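Local coordinates for macrophomate synthase intermolecular Diels-Alderase (Macrophoma commelinae, PDB 1IZC), which is an enzyme of the HpcH/HpaI aldolase/citrate lyase family, built on a TIM barrel that holds magnesium and pyruvic acid, at residues P39-I50 and Y268-V277; K63-H73 and R95-P103. The protein carries 1 engineered substitution. One frame throughout, in Å; residues are numbered along the deposited sequence.

Following the chain from its N terminus, strand 43-48 comes first in the barrel, strand 66-70 second and strand 97-101 third; strand 271-275 is the eighth and last. Contact 2 closes a short loop, since only 21 residues, mostly helix 78-91, separate its segments. Contact 1 spans 217 intervening residues and joins the first strand to the last, which shuts the cylinder. The loop of contact 2 therefore lies wholly within that of contact 1, and the two do not cross. Their centres are 9 Å apart, and strands 43-48 and 66-70 are neighbours, with H48 N 2.7 Å from W68 O.

Contact 1: residues P39-I50 and Y268-V277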
loop_
_atom_site.group_PDB
_atom_site.type_symbol
_atom_site.label_atom_id
_atom_site.label_comp_id
_atom_site.label_asym_id
_atom_site.label_seq_id
_atom_site.Cartn_x
_atom_site.Cartn_y
_atom_site.Cartn_z
ATOM N N PRO A 39 31.888 15.489 24.665
ATOM C CA PRO A 39 31.361 14.121 24.594
ATOM C C PRO A 39 30.111 13.815 25.410
ATOM O O PRO A 39 29.509 12.759 25.218
ATOM C CB PRO A 39 32.557 13.264 25.000
ATOM C CG PRO A 39 33.728 14.099 24.514
ATOM C CD PRO A 39 33.329 15.474 24.973
ATOM N N SER A 40 29.724 14.710 26.318
ATOM C CA SER A 40 28.500 14.473 27.080
ATOM C C SER A 40 27.345 14.679 26.101
ATOM O O SER A 40 26.197 14.312 26.388
ATOM C CB SER A 40 28.373 15.447 28.262
ATOM O OG SER A 40 28.056 16.766 27.845
ATOM N N LYS A 41 27.651 15.258 24.939
ATOM C CA LYS A 41 26.636 15.498 23.917
ATOM C C LYS A 41 26.622 14.406 22.837
ATOM O O LYS A 41 26.005 14.571 21.782
ATOM C CB LYS A 41 26.841 16.865 23.265
ATOM C CG LYS A 41 26.554 18.038 24.183
ATOM C CD LYS A 41 26.833 19.346 23.453
ATOM C CE LYS A 41 26.413 20.547 24.280
ATOM N NZ LYS A 41 26.667 21.809 23.521
ATOM N N THR A 42 27.315 13.305 23.102
ATOM C CA THR A 42 27.343 12.168 22.190
ATOM C C THR A 42 25.890 11.883 21.801
ATOM O O THR A 42 25.020 11.830 22.666
ATOM C CB THR A 42 27.951 10.932 22.892
ATOM O OG1 THR A 42 29.371 11.108 23.008
ATOM C CG2 THR A 42 27.653 9.648 22.118
ATOM N N LEU A 43 25.635 11.724 20.504
ATOM C CA LEU A 43 24.275 11.475 20.021
ATOM C C LEU A 43 23.775 10.087 20.374
ATOM O O LEU A 43 24.414 9.087 20.047
ATOM C CB LEU A 43 24.207 11.654 18.503
ATOM C CG LEU A 43 24.345 13.084 17.983
ATOM C CD1 LEU A 43 25.715 13.619 18.328
ATOM C CD2 LEU A 43 24.138 13.106 16.468
ATOM N N MET A 44 22.631 10.033 21.046
ATOM C CA MET A 44 22.040 8.753 21.421
ATOM C C MET A 44 20.812 8.562 20.524
ATOM O O MET A 44 19.882 9.373 20.556
ATOM C CB MET A 44 21.637 8.777 22.896
ATOM C CG MET A 44 22.773 9.183 23.838
ATOM S SD MET A 44 24.205 8.109 23.688
ATOM C CE MET A 44 25.324 8.921 24.900
ATOM N N GLY A 45 20.832 7.503 19.714
ATOM C CA GLY A 45 19.728 7.269 18.802
ATOM C C GLY A 45 19.168 5.861 18.821
ATOM O O GLY A 45 19.494 5.050 19.690
ATOM N N VAL A 46 18.336 5.571 17.827
ATOM C CA VAL A 46 17.680 4.277 17.723
ATOM C C VAL A 46 17.774 3.755 16.296
ATOM O O VAL A 46 17.646 4.525 15.328
ATOM C CB VAL A 46 16.184 4.402 18.176
ATOM C CG1 VAL A 46 15.427 5.383 17.277
ATOM C CG2 VAL A 46 15.507 3.034 18.179
ATOM N N ALA A 47 18.032 2.453 16.172
ATOM C CA ALA A 47 18.145 1.804 14.863
ATOM C C ALA A 47 16.733 1.379 14.475
ATOM O O ALA A 47 16.000 0.834 15.294
ATOM C CB ALA A 47 19.074 0.603 14.953
ATOM N N HIS A 48 16.377 1.635 13.221
ATOM C CA HIS A 48 15.024 1.396 12.703
ATOM C C HIS A 48 15.058 0.493 11.463
ATOM O O HIS A 48 15.478 0.904 10.368
ATOM C CB HIS A 48 14.435 2.800 12.438
ATOM C CG HIS A 48 13.055 2.836 11.851
ATOM N ND1 HIS A 48 12.077 1.907 12.147
ATOM C CD2 HIS A 48 12.450 3.786 11.097
ATOM C CE1 HIS A 48 10.932 2.287 11.606
ATOM N NE2 HIS A 48 11.129 3.426 10.963
ATOM N N GLY A 49 14.627 -0.758 11.658
ATOM C CA GLY A 49 14.612 -1.744 10.588
ATOM C C GLY A 49 13.214 -2.254 10.258
ATOM O O GLY A 49 13.043 -3.011 9.308
ATOM N N ILE A 50 12.218 -1.856 11.046
ATOM C CA ILE A 50 10.831 -2.269 10.788
ATOM C C ILE A 50 10.283 -1.306 9.741
ATOM O O ILE A 50 10.190 -0.103 9.994
ATOM C CB ILE A 50 9.969 -2.165 12.061
ATOM C CG1 ILE A 50 10.482 -3.152 13.118
ATOM C CG2 ILE A 50 8.510 -2.469 11.724
ATOM C CD1 ILE A 50 9.856 -2.961 14.504
ATOM N N TYR A 268 33.401 6.885 20.329
ATOM C CA TYR A 268 32.082 6.878 19.687
ATOM C C TYR A 268 31.359 8.178 20.021
ATOM O O TYR A 268 31.319 8.578 21.182
ATOM C CB TYR A 268 31.218 5.708 20.183
ATOM C CG TYR A 268 31.681 4.329 19.743
ATOM C CD1 TYR A 268 32.968 3.886 20.033
ATOM C CD2 TYR A 268 30.816 3.451 19.086
ATOM C CE1 TYR A 268 33.388 2.613 19.693
ATOM C CE2 TYR A 268 31.229 2.160 18.737
ATOM C CZ TYR A 268 32.518 1.755 19.048
ATOM O OH TYR A 268 32.954 0.486 18.729
ATOM N N ARG A 269 30.777 8.827 19.019
ATOM C CA ARG A 269 30.040 10.066 19.255
ATOM C C ARG A 269 28.611 9.990 18.724
ATOM O O ARG A 269 27.862 10.959 18.794
ATOM C CB ARG A 269 30.786 11.260 18.651
ATOM C CG ARG A 269 32.176 11.469 19.261
ATOM C CD ARG A 269 32.111 11.971 20.705
ATOM N NE ARG A 269 33.460 12.134 21.260
ATOM C CZ ARG A 269 34.114 11.191 21.933
ATOM N NH1 ARG A 269 33.549 10.013 22.153
ATOM N NH2 ARG A 269 35.350 11.420 22.379
ATOM N N ALA A 270 28.240 8.832 18.187
ATOM C CA ALA A 270 26.868 8.608 17.701
ATOM C C ALA A 270 26.638 7.147 18.013
ATOM O O ALA A 270 27.268 6.275 17.409
ATOM C CB ALA A 270 26.761 8.857 16.207
ATOM N N ILE A 271 25.746 6.880 18.965
ATOM C CA ILE A 271 25.494 5.511 19.391
ATOM C C ILE A 271 24.019 5.132 19.316
ATOM O O ILE A 271 23.174 5.836 19.855
ATOM C CB ILE A 271 25.937 5.311 20.857
ATOM C CG1 ILE A 271 27.383 5.797 21.039
ATOM C CG2 ILE A 271 25.798 3.839 21.247
ATOM C CD1 ILE A 271 27.843 5.784 22.497
ATOM N N ALA A 272 23.721 4.024 18.643
ATOM C CA ALA A 272 22.342 3.544 18.569
ATOM C C ALA A 272 22.204 2.724 19.852
ATOM O O ALA A 272 22.872 1.700 20.004
ATOM C CB ALA A 272 22.159 2.661 17.351
ATOM N N VAL A 273 21.355 3.181 20.769
ATOM C CA VAL A 273 21.196 2.502 22.048
ATOM C C VAL A 273 20.040 1.519 22.137
ATOM O O VAL A 273 19.833 0.895 23.176
ATOM C CB VAL A 273 21.085 3.528 23.206
ATOM C CG1 VAL A 273 22.370 4.379 23.269
ATOM C CG2 VAL A 273 19.865 4.404 23.022
ATOM N N GLN A 274 19.290 1.384 21.053
ATOM C CA GLN A 274 18.171 0.446 21.009
ATOM C C GLN A 274 17.938 0.153 19.524
ATOM O O GLN A 274 18.290 0.961 18.662
ATOM C CB GLN A 274 16.949 1.094 21.671
ATOM C CG GLN A 274 15.968 0.163 22.377
ATOM C CD GLN A 274 16.595 -1.093 22.957
ATOM O OE1 GLN A 274 16.748 -2.097 22.258
ATOM N NE2 GLN A 274 16.958 -1.047 24.232
ATOM N N PHE A 275 17.375 -1.014 19.227
ATOM C CA PHE A 275 17.121 -1.439 17.854
ATOM C C PHE A 275 15.663 -1.870 17.868
ATOM O O PHE A 275 15.260 -2.674 18.720
ATOM C CB PHE A 275 18.081 -2.584 17.535
ATOM C CG PHE A 275 19.471 -2.337 18.076
ATOM C CD1 PHE A 275 19.742 -2.522 19.437
ATOM C CD2 PHE A 275 20.460 -1.790 17.267
ATOM C CE1 PHE A 275 20.976 -2.154 19.985
ATOM C CE2 PHE A 275 21.700 -1.416 17.800
ATOM C CZ PHE A 275 21.957 -1.596 19.163
ATOM N N ASP A 276 14.858 -1.330 16.959
ATOM C CA ASP A 276 13.450 -1.661 17.019
ATOM C C ASP A 276 13.099 -3.133 16.900
ATOM O O ASP A 276 12.341 -3.641 17.730
ATOM C CB ASP A 276 12.615 -0.774 16.060
ATOM C CG ASP A 276 12.955 -0.951 14.588
ATOM O OD1 ASP A 276 13.899 -1.682 14.226
ATOM O OD2 ASP A 276 12.230 -0.334 13.784
ATOM N N VAL A 277 13.673 -3.850 15.937
ATOM C CA VAL A 277 13.320 -5.262 15.790
ATOM C C VAL A 277 13.753 -6.132 16.971
ATOM O O VAL A 277 12.933 -6.829 17.590
ATOM C CB VAL A 277 13.912 -5.855 14.491
ATOM C CG1 VAL A 277 13.591 -7.339 14.397
ATOM C CG2 VAL A 277 13.331 -5.125 13.290
#
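D276 gathers three donors from H48, G49 and I50 where the two strands end. Its OD2 takes H48 ND1 at 2.8 Å, a nearly straight bond (171°) lying in the imidazole plane, and I50 N at 3.1 Å from the opposite face of the carboxylate; OD1 takes G49 N at 2.8 Å. All three arrive on syn sides. With chi1 at 63°, CG sits between the backbone N and the carbonyl carbon, which places both oxygens over the turn after strand 43-48. H48 NE2 is satisfied by T56, so both ring nitrogens are engaged.

Upstream, segments 39-50 and 268-277 exchange backbone hydrogen bonds, along the parallel strands 43-48 and 271-275 and just beyond them, from L43 N to R269 O through D276 N to A47 O. The series is interrupted near V273, whose N still reaches G45 O (2.8 Å), whereas Q274 N is buried with no partner in the model. The end of the Q274 side chain leads away, its NE2 hydrogen-bonded to S287 OG of a second subunit.

At the other end, P39 CG covers one face of the R269 guanidinium (3.8 Å to NH2), and R269 NH1 is held by Y268 O and I264 O. T42 OG1 donates to P39 O, leaving its CG2 against R269 C (3.5 Å). First and last strands of the TIM barrel are thus sealed by backbone hydrogen bonds, and the buried carboxylate has one imidazole N-H and two backbone N-H groups as donors, which fixes its rotation.

Contact 2: residues K63-H73 and R95-P103; sequences KPDFVWIDVEH and RSLVIVRVP. With PYR (pyruvic acid), chain C.
Strands 66-70 and 97-101 run parallel, their axes 4.6 Å apart and inclined by 20°, and bonds pass alternately between them from L97 N to D65 O as far as V71 N to R101 O. At the start of the pair S96 OG donates to P64 O (2.8 Å). K63 CB lies over one face of the R95 guanidinium, and a water accepts from K63 NZ and, weakly, from R95 NH2.

On the face carrying F66, W68 and D70, I99 divides its branches: CD1 sits over the F66 ring, 4.2 Å from its centroid, while CG2 meets W68 CD1 at 3.5 Å. V100 is on the opposite face, and V71, just past the end of strand 66-70, sets CG2 tightly against its CG1. This is a beta-alpha-beta unit of the TIM barrel, with helix 78-91 as the crossover, packing on I69, V71 and V98.

R101 belongs to the pyruvic acid pocket. A bend at chi3 (71°) turns its guanidinium so that NE and NH2 grip D70 side-on, NE to OD1 at 3.0 Å and NH2 to OD2 at 2.9 Å, both from above a carboxylate plane turned 61° from its own. E72 OE1 covers one guanidinium face without an N-H aimed at it, and W68 CH2 covers the other. D70 OD2 also accepts from W152 of a third subunit, and E72 OE2 is hydrogen-bonded to H125 NE2. R101 NH1 donates to O3 of pyruvic acid at 2.6 Å.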
loop_
_atom_site.group_PDB
_atom_site.type_symbol
_atom_site.label_atom_id
_atom_site.label_comp_id
_atom_site.label_asym_id
_atom_site.label_seq_id
_atom_site.Cartn_x
_atom_site.Cartn_y
_atom_site.Cartn_z
ATOM N N LYS A 63 11.835 11.145 21.078
ATOM C CA LYS A 63 12.858 12.169 20.898
ATOM C C LYS A 63 14.323 11.736 20.925
ATOM O O LYS A 63 15.135 12.290 21.667
ATOM C CB LYS A 63 12.609 13.304 21.907
ATOM C CG LYS A 63 11.281 14.034 21.629
ATOM C CD LYS A 63 11.001 15.210 22.565
ATOM C CE LYS A 63 10.277 14.778 23.830
ATOM N NZ LYS A 63 11.121 13.918 24.714
ATOM N N PRO A 64 14.691 10.745 20.093
ATOM C CA PRO A 64 16.084 10.297 20.055
ATOM C C PRO A 64 16.888 11.380 19.331
ATOM O O PRO A 64 16.313 12.198 18.605
ATOM C CB PRO A 64 16.006 9.019 19.230
ATOM C CG PRO A 64 14.963 9.379 18.216
ATOM C CD PRO A 64 13.879 10.012 19.105
ATOM N N ASP A 65 18.203 11.397 19.532
ATOM C CA ASP A 65 19.035 12.383 18.853
ATOM C C ASP A 65 19.079 12.064 17.359
ATOM O O ASP A 65 19.372 12.928 16.543
ATOM C CB ASP A 65 20.452 12.392 19.442
ATOM C CG ASP A 65 20.480 12.868 20.887
ATOM O OD1 ASP A 65 19.609 13.692 21.254
ATOM O OD2 ASP A 65 21.377 12.433 21.645
ATOM N N PHE A 66 18.810 10.808 17.011
ATOM C CA PHE A 66 18.748 10.408 15.611
ATOM C C PHE A 66 17.995 9.099 15.446
ATOM O O PHE A 66 17.877 8.321 16.389
ATOM C CB PHE A 66 20.158 10.251 14.991
ATOM C CG PHE A 66 20.971 9.096 15.551
ATOM C CD1 PHE A 66 20.790 7.793 15.084
ATOM C CD2 PHE A 66 21.935 9.324 16.529
ATOM C CE1 PHE A 66 21.561 6.735 15.580
ATOM C CE2 PHE A 66 22.718 8.276 17.037
ATOM C CZ PHE A 66 22.535 6.981 16.563
ATOM N N VAL A 67 17.469 8.882 14.244
ATOM C CA VAL A 67 16.810 7.623 13.905
ATOM C C VAL A 67 17.701 7.131 12.772
ATOM O O VAL A 67 17.931 7.851 11.800
ATOM C CB VAL A 67 15.373 7.822 13.371
ATOM C CG1 VAL A 67 14.803 6.463 12.923
ATOM C CG2 VAL A 67 14.488 8.419 14.471
ATOM N N TRP A 68 18.231 5.924 12.929
ATOM C CA TRP A 68 19.128 5.303 11.964
ATOM C C TRP A 68 18.288 4.309 11.168
ATOM O O TRP A 68 17.923 3.254 11.676
ATOM C CB TRP A 68 20.227 4.585 12.752
ATOM C CG TRP A 68 21.400 4.096 11.995
ATOM C CD1 TRP A 68 22.559 4.778 11.743
ATOM C CD2 TRP A 68 21.584 2.780 11.465
ATOM N NE1 TRP A 68 23.456 3.960 11.093
ATOM C CE2 TRP A 68 22.879 2.730 10.908
ATOM C CE3 TRP A 68 20.779 1.636 11.413
ATOM C CZ2 TRP A 68 23.391 1.574 10.299
ATOM C CZ3 TRP A 68 21.290 0.481 10.807
ATOM C CH2 TRP A 68 22.581 0.465 10.259
ATOM N N ILE A 69 17.983 4.649 9.918
ATOM C CA ILE A 69 17.155 3.780 9.085
ATOM C C ILE A 69 18.030 2.908 8.197
ATOM O O ILE A 69 18.875 3.413 7.462
ATOM C CB ILE A 69 16.199 4.618 8.217
ATOM C CG1 ILE A 69 15.374 5.541 9.121
ATOM C CG2 ILE A 69 15.298 3.701 7.377
ATOM C CD1 ILE A 69 14.429 6.473 8.364
ATOM N N ASP A 70 17.823 1.595 8.267
ATOM C CA ASP A 70 18.618 0.666 7.479
ATOM C C ASP A 70 17.912 0.261 6.191
ATOM O O ASP A 70 16.944 -0.505 6.209
ATOM C CB ASP A 70 18.944 -0.575 8.317
ATOM C CG ASP A 70 19.826 -1.562 7.579
ATOM O OD1 ASP A 70 20.385 -1.198 6.528
ATOM O OD2 ASP A 70 19.972 -2.699 8.070
ATOM N N VAL A 71 18.398 0.779 5.070
ATOM C CA VAL A 71 17.815 0.452 3.789
ATOM C C VAL A 71 18.624 -0.661 3.140
ATOM O O VAL A 71 18.171 -1.276 2.182
ATOM C CB VAL A 71 17.759 1.696 2.865
ATOM C CG1 VAL A 71 17.126 1.347 1.543
ATOM C CG2 VAL A 71 16.960 2.783 3.535
ATOM N N GLU A 72 19.826 -0.933 3.647
ATOM C CA GLU A 72 20.581 -2.026 3.041
ATOM C C GLU A 72 19.831 -3.322 3.300
ATOM O O GLU A 72 19.672 -4.146 2.395
ATOM C CB GLU A 72 21.999 -2.167 3.605
ATOM C CG GLU A 72 22.723 -3.374 2.965
ATOM C CD GLU A 72 24.104 -3.669 3.549
ATOM O OE1 GLU A 72 24.360 -3.324 4.724
ATOM O OE2 GLU A 72 24.921 -4.274 2.822
ATOM N N HIS A 73 19.356 -3.485 4.533
ATOM C CA HIS A 73 18.647 -4.706 4.909
ATOM C C HIS A 73 17.213 -4.517 5.391
ATOM O O HIS A 73 16.518 -5.505 5.651
ATOM C CB HIS A 73 19.451 -5.455 5.966
ATOM C CG HIS A 73 20.737 -6.019 5.445
ATOM N ND1 HIS A 73 20.776 -7.007 4.487
ATOM C CD2 HIS A 73 22.023 -5.743 5.756
ATOM C CE1 HIS A 73 22.036 -7.316 4.231
ATOM N NE2 HIS A 73 22.812 -6.564 4.987
ATOM N N ARG A 95 13.986 17.421 16.358
ATOM C CA ARG A 95 14.989 16.976 17.321
ATOM C C ARG A 95 15.748 15.726 16.881
ATOM O O ARG A 95 16.917 15.541 17.252
ATOM C CB ARG A 95 14.341 16.740 18.686
ATOM C CG ARG A 95 15.313 16.219 19.735
ATOM C CD ARG A 95 14.729 16.397 21.122
ATOM N NE ARG A 95 15.410 15.590 22.131
ATOM C CZ ARG A 95 15.041 15.559 23.406
ATOM N NH1 ARG A 95 14.008 16.294 23.810
ATOM N NH2 ARG A 95 15.684 14.787 24.268
ATOM N N SER A 96 15.103 14.873 16.083
ATOM C CA SER A 96 15.730 13.638 15.623
ATOM C C SER A 96 16.295 13.719 14.217
ATOM O O SER A 96 15.550 13.747 13.240
ATOM C CB SER A 96 14.727 12.482 15.668
ATOM O OG SER A 96 14.125 12.398 16.951
ATOM N N LEU A 97 17.616 13.740 14.111
ATOM C CA LEU A 97 18.242 13.771 12.795
ATOM C C LEU A 97 18.096 12.376 12.187
ATOM O O LEU A 97 17.923 11.396 12.913
ATOM C CB LEU A 97 19.715 14.133 12.936
ATOM C CG LEU A 97 19.889 15.505 13.586
ATOM C CD1 LEU A 97 21.366 15.797 13.749
ATOM C CD2 LEU A 97 19.200 16.573 12.727
ATOM N N VAL A 98 18.169 12.276 10.863
ATOM C CA VAL A 98 18.021 10.976 10.230
ATOM C C VAL A 98 19.285 10.531 9.521
ATOM O O VAL A 98 19.860 11.278 8.727
ATOM C CB VAL A 98 16.861 10.972 9.197
ATOM C CG1 VAL A 98 16.783 9.611 8.513
ATOM C CG2 VAL A 98 15.552 11.305 9.880
ATOM N N ILE A 99 19.723 9.318 9.840
ATOM C CA ILE A 99 20.905 8.718 9.219
ATOM C C ILE A 99 20.381 7.489 8.494
ATOM O O ILE A 99 19.561 6.731 9.044
ATOM C CB ILE A 99 21.938 8.297 10.279
ATOM C CG1 ILE A 99 22.443 9.545 11.010
ATOM C CG2 ILE A 99 23.102 7.548 9.618
ATOM C CD1 ILE A 99 23.175 9.237 12.322
ATOM N N VAL A 100 20.839 7.283 7.264
ATOM C CA VAL A 100 20.358 6.154 6.499
ATOM C C VAL A 100 21.506 5.316 5.995
ATOM O O VAL A 100 22.453 5.849 5.414
ATOM C CB VAL A 100 19.533 6.613 5.259
ATOM C CG1 VAL A 100 19.075 5.387 4.459
ATOM C CG2 VAL A 100 18.331 7.424 5.703
ATOM N N ARG A 101 21.454 4.018 6.270
ATOM C CA ARG A 101 22.477 3.140 5.715
ATOM C C ARG A 101 21.856 2.626 4.429
ATOM O O ARG A 101 20.810 1.971 4.440
ATOM C CB ARG A 101 22.818 1.948 6.597
ATOM C CG ARG A 101 23.632 0.978 5.752
ATOM C CD ARG A 101 24.270 -0.085 6.515
ATOM N NE ARG A 101 23.327 -1.069 7.028
ATOM C CZ ARG A 101 23.720 -2.058 7.811
ATOM N NH1 ARG A 101 25.005 -2.147 8.131
ATOM N NH2 ARG A 101 22.848 -2.938 8.287
ATOM N N VAL A 102 22.509 2.920 3.318
ATOM C CA VAL A 102 21.998 2.554 2.020
ATOM C C VAL A 102 22.671 1.338 1.421
ATOM O O VAL A 102 23.728 0.927 1.874
ATOM C CB VAL A 102 22.197 3.721 1.022
ATOM C CG1 VAL A 102 21.467 4.964 1.517
ATOM C CG2 VAL A 102 23.695 4.023 0.868
ATOM N N PRO A 103 22.030 0.722 0.417
ATOM C CA PRO A 103 22.638 -0.444 -0.233
ATOM C C PRO A 103 23.876 0.162 -0.913
ATOM O O PRO A 103 23.803 1.271 -1.434
ATOM C CB PRO A 103 21.586 -0.863 -1.260
ATOM C CG PRO A 103 20.290 -0.347 -0.684
ATOM C CD PRO A 103 20.673 0.984 -0.092
HETATM C C PYR C . 27.579 -5.629 10.542
HETATM O O PYR C . 27.823 -6.298 9.520
HETATM O OXT PYR C . 27.887 -5.972 11.710
HETATM C CA PYR C . 26.862 -4.336 10.237
HETATM O O3 PYR C . 26.539 -3.974 9.093
HETATM C CB PYR C . 26.573 -3.512 11.423
HETATM O O HOH W 1 13.745 13.814 25.659
#